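Local coordinates for GCN5-related N-acetyltransferase (PDB 4J3G), which probably transfers an acetyl group from acetyl-CoA to an amine, possibly the N-terminal alanine of a ribosomal protein, as a GNAT-family N-acetyltransferase, at residues H137-I143 / L179-L185; E105-Y109 / L123-L127. One frame throughout, in Å; residues are numbered along the deposited sequence.

Interaction 1: residues H137-I143 / L179-L185; sequences HVLIAGI and LFMQKIL. With EDO (1,2-ethanediol), chain G.
Ile143 and Leu179 exchange a pair of backbone hydrogen bonds, as do Ala141 with Met181 and Leu139 with Lys183, the hydrogen-bonded rungs of an antiparallel pair formed by residues 138-143 and 179-184. The last rung, Leu185 N to His137 O, is 2.8 Å long and nearly straight at the hydrogen (175°). Packing is tight from the middle of the pair to the Ile143 end. Ile143 CD1 reaches across to Met181 SD at 3.6 Å, on the side covered by helices 119-133 and 148-156. On the other face Ile140 CG2 lies 3.6 Å from Phe180 CD1, while Ile140 CD1 touches Gln182 CB at 3.6 Å. With CG1 beside its own backbone N (chi1 -60°), Ile140 sends its two branches to different partners. Phe180 also turns a ring edge to Ala141 O, in plane. The contact is looser at the chain terminus: Val138 CG2 and Ile184 CG1 are 4.3 Å apart, Ile184 is exposed, and Ile184 CG2 sits over one face of the His137 imidazole, 4.1 Å from its centroid. His137 NE2 and Gln182 OE1 are hydrogen-bonded to Gln167 OE1 and Lys166 N of the second subunit, respectively. The pairing is the antiparallel C-terminal part of the mixed GNAT sheet.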
loop_
_atom_site.group_PDB
_atom_site.type_symbol
_atom_site.label_atom_id
_atom_site.label_comp_id
_atom_site.label_asym_id
_atom_site.label_seq_id
_atom_site.Cartn_x
_atom_site.Cartn_y
_atom_site.Cartn_z
ATOM N N HIS A 137 -2.861 -12.381 -10.141
ATOM C CA HIS A 137 -3.882 -11.770 -10.966
ATOM C C HIS A 137 -3.504 -10.395 -11.438
ATOM O O HIS A 137 -3.759 -10.028 -12.598
ATOM C CB HIS A 137 -5.237 -11.717 -10.211
ATOM C CG HIS A 137 -6.384 -11.279 -11.065
ATOM N ND1 HIS A 137 -6.789 -11.980 -12.187
ATOM C CD2 HIS A 137 -7.149 -10.174 -11.018
ATOM C CE1 HIS A 137 -7.767 -11.325 -12.781
ATOM N NE2 HIS A 137 -8.025 -10.239 -12.079
ATOM N N VAL A 138 -2.992 -9.572 -10.542
ATOM C CA VAL A 138 -2.597 -8.207 -10.895
ATOM C C VAL A 138 -1.188 -7.925 -10.435
ATOM O O VAL A 138 -0.859 -8.163 -9.267
ATOM C CB VAL A 138 -3.511 -7.122 -10.237
ATOM C CG1 VAL A 138 -3.116 -5.729 -10.730
ATOM C CG2 VAL A 138 -4.951 -7.380 -10.536
ATOM N N LEU A 139 -0.359 -7.372 -11.343
ATOM C CA LEU A 139 0.887 -6.703 -10.958
ATOM C C LEU A 139 0.733 -5.189 -10.865
ATOM O O LEU A 139 0.167 -4.538 -11.744
ATOM C CB LEU A 139 2.037 -7.016 -11.935
ATOM C CG LEU A 139 2.460 -8.504 -11.946
ATOM C CD1 LEU A 139 3.285 -8.782 -13.211
ATOM C CD2 LEU A 139 3.214 -8.838 -10.684
ATOM N N ILE A 140 1.231 -4.645 -9.777
ATOM C CA ILE A 140 1.249 -3.200 -9.567
ATOM C C ILE A 140 2.676 -2.658 -9.603
ATOM O O ILE A 140 3.571 -3.245 -8.999
ATOM C CB ILE A 140 0.616 -2.882 -8.216
ATOM C CG1 ILE A 140 -0.834 -3.378 -8.163
ATOM C CG2 ILE A 140 0.629 -1.377 -7.948
ATOM C CD1 ILE A 140 -1.771 -2.634 -9.081
ATOM N N ALA A 141 2.876 -1.510 -10.280
ATOM C CA ALA A 141 4.132 -0.762 -10.221
ATOM C C ALA A 141 3.807 0.598 -9.592
ATOM O O ALA A 141 2.867 1.244 -9.990
ATOM C CB ALA A 141 4.727 -0.592 -11.597
ATOM N N GLY A 142 4.617 0.978 -8.595
ATOM C CA GLY A 142 4.612 2.322 -8.051
ATOM C C GLY A 142 5.857 3.007 -8.505
ATOM O O GLY A 142 6.975 2.571 -8.181
ATOM N N ILE A 143 5.694 4.076 -9.282
ATOM C CA ILE A 143 6.781 4.726 -9.963
ATOM C C ILE A 143 6.753 6.203 -9.632
ATOM O O ILE A 143 5.703 6.842 -9.620
ATOM C CB ILE A 143 6.634 4.556 -11.485
ATOM C CG1 ILE A 143 6.502 3.055 -11.823
ATOM C CG2 ILE A 143 7.789 5.216 -12.207
ATOM C CD1 ILE A 143 6.111 2.764 -13.281
ATOM N N LEU A 179 3.063 7.413 -9.012
ATOM C CA LEU A 179 2.160 6.968 -10.056
ATOM C C LEU A 179 2.017 5.465 -9.936
ATOM O O LEU A 179 3.032 4.738 -9.777
ATOM C CB LEU A 179 2.724 7.293 -11.442
ATOM C CG LEU A 179 1.994 6.548 -12.565
ATOM C CD1 LEU A 179 0.619 7.069 -12.887
ATOM C CD2 LEU A 179 2.811 6.604 -13.813
ATOM N N PHE A 180 0.770 4.992 -9.884
ATOM C CA PHE A 180 0.513 3.580 -9.934
ATOM C C PHE A 180 0.180 3.164 -11.383
ATOM O O PHE A 180 -0.593 3.847 -12.084
ATOM C CB PHE A 180 -0.650 3.194 -9.002
ATOM C CG PHE A 180 -0.277 3.004 -7.550
ATOM C CD1 PHE A 180 0.736 2.166 -7.174
ATOM C CD2 PHE A 180 -1.024 3.618 -6.547
ATOM C CE1 PHE A 180 1.045 1.951 -5.832
ATOM C CE2 PHE A 180 -0.711 3.418 -5.209
ATOM C CZ PHE A 180 0.323 2.573 -4.859
ATOM N N MET A 181 0.773 2.045 -11.814
ATOM C CA MET A 181 0.412 1.340 -13.026
ATOM C C MET A 181 0.106 -0.065 -12.683
ATOM O O MET A 181 0.584 -0.585 -11.664
ATOM C CB MET A 181 1.570 1.322 -14.070
ATOM C CG MET A 181 2.079 2.710 -14.389
ATOM S SD MET A 181 3.358 2.768 -15.636
ATOM C CE MET A 181 2.355 2.606 -17.093
ATOM N N GLN A 182 -0.649 -0.716 -13.556
ATOM C CA GLN A 182 -1.072 -2.095 -13.278
ATOM C C GLN A 182 -1.100 -2.872 -14.563
ATOM O O GLN A 182 -1.312 -2.310 -15.691
ATOM C CB GLN A 182 -2.467 -2.174 -12.604
ATOM C CG GLN A 182 -3.630 -1.843 -13.507
ATOM C CD GLN A 182 -4.979 -2.077 -12.845
ATOM O OE1 GLN A 182 -5.742 -1.171 -12.720
ATOM N NE2 GLN A 182 -5.237 -3.297 -12.406
ATOM N N LYS A 183 -0.948 -4.178 -14.388
ATOM C CA LYS A 183 -1.099 -5.158 -15.477
ATOM C C LYS A 183 -1.962 -6.329 -14.946
ATOM O O LYS A 183 -1.629 -6.936 -13.949
ATOM C CB LYS A 183 0.261 -5.678 -15.946
ATOM C CG LYS A 183 0.181 -6.527 -17.209
ATOM C CD LYS A 183 1.520 -7.121 -17.647
ATOM C CE LYS A 183 1.343 -8.155 -18.773
ATOM N NZ LYS A 183 0.782 -7.564 -20.016
ATOM N N ILE A 184 -3.054 -6.641 -15.627
ATOM C CA ILE A 184 -3.929 -7.764 -15.201
ATOM C C ILE A 184 -3.500 -8.986 -15.993
ATOM O O ILE A 184 -3.406 -8.951 -17.225
ATOM C CB ILE A 184 -5.457 -7.484 -15.412
ATOM C CG1 ILE A 184 -5.920 -6.313 -14.536
ATOM C CG2 ILE A 184 -6.305 -8.714 -15.058
ATOM C CD1 ILE A 184 -7.330 -5.841 -14.811
ATOM N N LEU A 185 -3.212 -10.050 -15.293
ATOM C CA LEU A 185 -2.692 -11.249 -15.892
ATOM C C LEU A 185 -3.849 -12.238 -16.128
ATOM O O LEU A 185 -3.706 -13.238 -16.822
ATOM C CB LEU A 185 -1.637 -11.860 -14.997
ATOM C CG LEU A 185 -0.433 -10.977 -14.649
ATOM C CD1 LEU A 185 0.580 -11.749 -13.832
ATOM C CD2 LEU A 185 0.221 -10.439 -15.910
ATOM O OXT LEU A 185 -4.966 -12.051 -15.682
HETATM C C1 EDO G . 9.338 4.664 -6.050
HETATM O O1 EDO G . 9.711 3.655 -7.011
HETATM C C2 EDO G . 8.216 4.161 -5.162
HETATM O O2 EDO G . 8.821 3.457 -4.103
#

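Interaction 2: residues E105-Y109 / L123-L127; sequences ELSVY and LLAEL
Leu106 and Leu124 meet methyl to methyl, their side chains crossing at about a right angle. The CD1 atoms of Leu106 and Leu124 are 3.4 Å apart, closer than two methyls normally pack. Leu127 comes from the next turn of the helix and slides past Leu106 in the opposite direction, its CD2 lying 3.9 Å from Leu106 CB and equally close to Leu106 CD1. The Leu106 side chain thus has Leu124 and Leu127 against it. Its CG stands between the backbone N and the carbonyl carbon (chi1 84°), and the chain then extends so that CD1 reaches these two methyls. The segments run roughly antiparallel, at 148°, with their axes 9.3 Å apart at closest approach. They belong to the first strand and the helix of a beta-alpha-beta unit, strand 103-110, helix 119-133 and strand 138-144, part of the GNAT fold, with the helix packed on one face of the sheet. Farther along the strand Val108 divides its branches: its side chain runs aslant to that of Leu123, with Val108 CG1 4.1 Å from Leu123 CD1, whereas CG2 faces Leu124 CD1 at a looser 4.4 Å. At Ser107 and Tyr109 the bond to CB points away from the helix. Tyr91 of strand 84-93 touches Leu106 and Leu127, Ala89 touches Val108 and Leu127, Leu77 and Ala79 of strand 76-81 meet Leu127 and Leu123 respectively, and Leu153 and His154 of helix 148-156 lie against Leu124.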
loop_
_atom_site.group_PDB
_atom_site.type_symbol
_atom_site.label_atom_id
_atom_site.label_comp_id
_atom_site.label_asym_id
_atom_site.label_seq_id
_atom_site.Cartn_x
_atom_site.Cartn_y
_atom_site.Cartn_z
ATOM N N GLU A 105 3.079 -6.253 -5.842
ATOM C CA GLU A 105 3.778 -5.075 -6.322
ATOM C C GLU A 105 5.189 -5.448 -6.726
ATOM O O GLU A 105 5.915 -6.110 -5.945
ATOM C CB GLU A 105 3.848 -3.989 -5.241
ATOM C CG GLU A 105 4.692 -2.822 -5.700
ATOM C CD GLU A 105 4.429 -1.550 -4.916
ATOM O OE1 GLU A 105 3.416 -1.493 -4.149
ATOM O OE2 GLU A 105 5.237 -0.602 -5.101
ATOM N N LEU A 106 5.613 -5.021 -7.916
ATOM C CA LEU A 106 6.897 -5.452 -8.425
ATOM C C LEU A 106 7.911 -4.328 -8.407
ATOM O O LEU A 106 7.541 -3.141 -8.441
ATOM C CB LEU A 106 6.752 -6.151 -9.805
ATOM C CG LEU A 106 6.690 -5.421 -11.142
ATOM C CD1 LEU A 106 6.457 -6.453 -12.241
ATOM C CD2 LEU A 106 5.640 -4.354 -11.215
ATOM N N SER A 107 9.195 -4.706 -8.343
ATOM C CA SER A 107 10.313 -3.774 -8.385
ATOM C C SER A 107 11.414 -4.316 -9.265
ATOM O O SER A 107 11.647 -5.521 -9.315
ATOM C CB SER A 107 10.887 -3.577 -6.998
ATOM O OG SER A 107 9.947 -2.976 -6.135
ATOM N N VAL A 108 12.070 -3.408 -9.980
ATOM C CA VAL A 108 13.156 -3.728 -10.871
ATOM C C VAL A 108 14.269 -2.740 -10.603
ATOM O O VAL A 108 14.059 -1.533 -10.711
ATOM C CB VAL A 108 12.756 -3.554 -12.349
ATOM C CG1 VAL A 108 13.942 -3.818 -13.266
ATOM C CG2 VAL A 108 11.596 -4.444 -12.710
ATOM N N TYR A 109 15.459 -3.244 -10.292
ATOM C CA TYR A 109 16.632 -2.390 -10.073
ATOM C C TYR A 109 17.732 -2.726 -11.037
ATOM O O TYR A 109 18.096 -3.900 -11.193
ATOM C CB TYR A 109 17.176 -2.634 -8.691
ATOM C CG TYR A 109 16.174 -2.400 -7.646
ATOM C CD1 TYR A 109 15.963 -1.160 -7.159
ATOM C CD2 TYR A 109 15.418 -3.428 -7.164
ATOM C CE1 TYR A 109 14.985 -0.927 -6.187
ATOM C CE2 TYR A 109 14.489 -3.230 -6.160
ATOM C CZ TYR A 109 14.264 -1.979 -5.687
ATOM O OH TYR A 109 13.292 -1.795 -4.711
ATOM N N LEU A 123 14.336 -7.955 -17.461
ATOM C CA LEU A 123 13.914 -8.388 -16.155
ATOM C C LEU A 123 12.387 -8.333 -15.964
ATOM O O LEU A 123 11.802 -9.282 -15.418
ATOM C CB LEU A 123 14.586 -7.561 -15.077
ATOM C CG LEU A 123 16.037 -7.926 -14.811
ATOM C CD1 LEU A 123 16.700 -6.805 -14.037
ATOM C CD2 LEU A 123 16.134 -9.256 -14.085
ATOM N N LEU A 124 11.758 -7.215 -16.348
ATOM C CA LEU A 124 10.317 -7.053 -16.181
ATOM C C LEU A 124 9.608 -8.139 -16.957
ATOM O O LEU A 124 8.685 -8.819 -16.445
ATOM C CB LEU A 124 9.877 -5.669 -16.694
ATOM C CG LEU A 124 8.419 -5.305 -16.534
ATOM C CD1 LEU A 124 7.989 -5.487 -15.091
ATOM C CD2 LEU A 124 8.155 -3.868 -17.008
ATOM N N ALA A 125 10.050 -8.344 -18.206
ATOM C CA ALA A 125 9.396 -9.335 -19.024
ATOM C C ALA A 125 9.435 -10.712 -18.380
ATOM O O ALA A 125 8.449 -11.439 -18.425
ATOM C CB ALA A 125 9.983 -9.377 -20.428
ATOM N N GLU A 126 10.565 -11.092 -17.809
ATOM C CA GLU A 126 10.679 -12.431 -17.214
ATOM C C GLU A 126 9.909 -12.533 -15.897
ATOM O O GLU A 126 9.264 -13.550 -15.604
ATOM C CB GLU A 126 12.143 -12.809 -16.997
ATOM C CG GLU A 126 12.324 -14.253 -16.502
ATOM C CD GLU A 126 11.542 -15.308 -17.301
ATOM O OE1 GLU A 126 11.513 -15.253 -18.580
ATOM O OE2 GLU A 126 10.991 -16.218 -16.642
ATOM N N LEU A 127 9.933 -11.463 -15.109
ATOM C CA LEU A 127 9.161 -11.458 -13.875
ATOM C C LEU A 127 7.660 -11.623 -14.140
ATOM O O LEU A 127 6.964 -12.308 -13.386
ATOM C CB LEU A 127 9.382 -10.156 -13.112
ATOM C CG LEU A 127 9.029 -10.192 -11.613
ATOM C CD1 LEU A 127 9.853 -11.239 -10.887
ATOM C CD2 LEU A 127 9.284 -8.831 -10.975
#

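In the fold
Strand 138-144 ties the two contacts together: it pairs with strand 174-184 in interaction 1 and with strand 103-110, which carries the 105-109 segment of interaction 2. Ile140 O probably accepts a hydrogen bond from Leu106 N at 2.9 Å, and Ala141 CB packs on Leu106 CD2. Interaction 2 is the more central, its centre about 5 Å from the centre of the chain, against about 12 Å for that of interaction 1. Its chemistry is purely apolar, strand against helix. Interaction 1 lies farther out but is the more thoroughly buried; backbone hydrogen bonds hold it, and it extends to a polar chain terminus and an interface with the second subunit. That subunit also reaches Glu105, through a salt bridge from its Arg95.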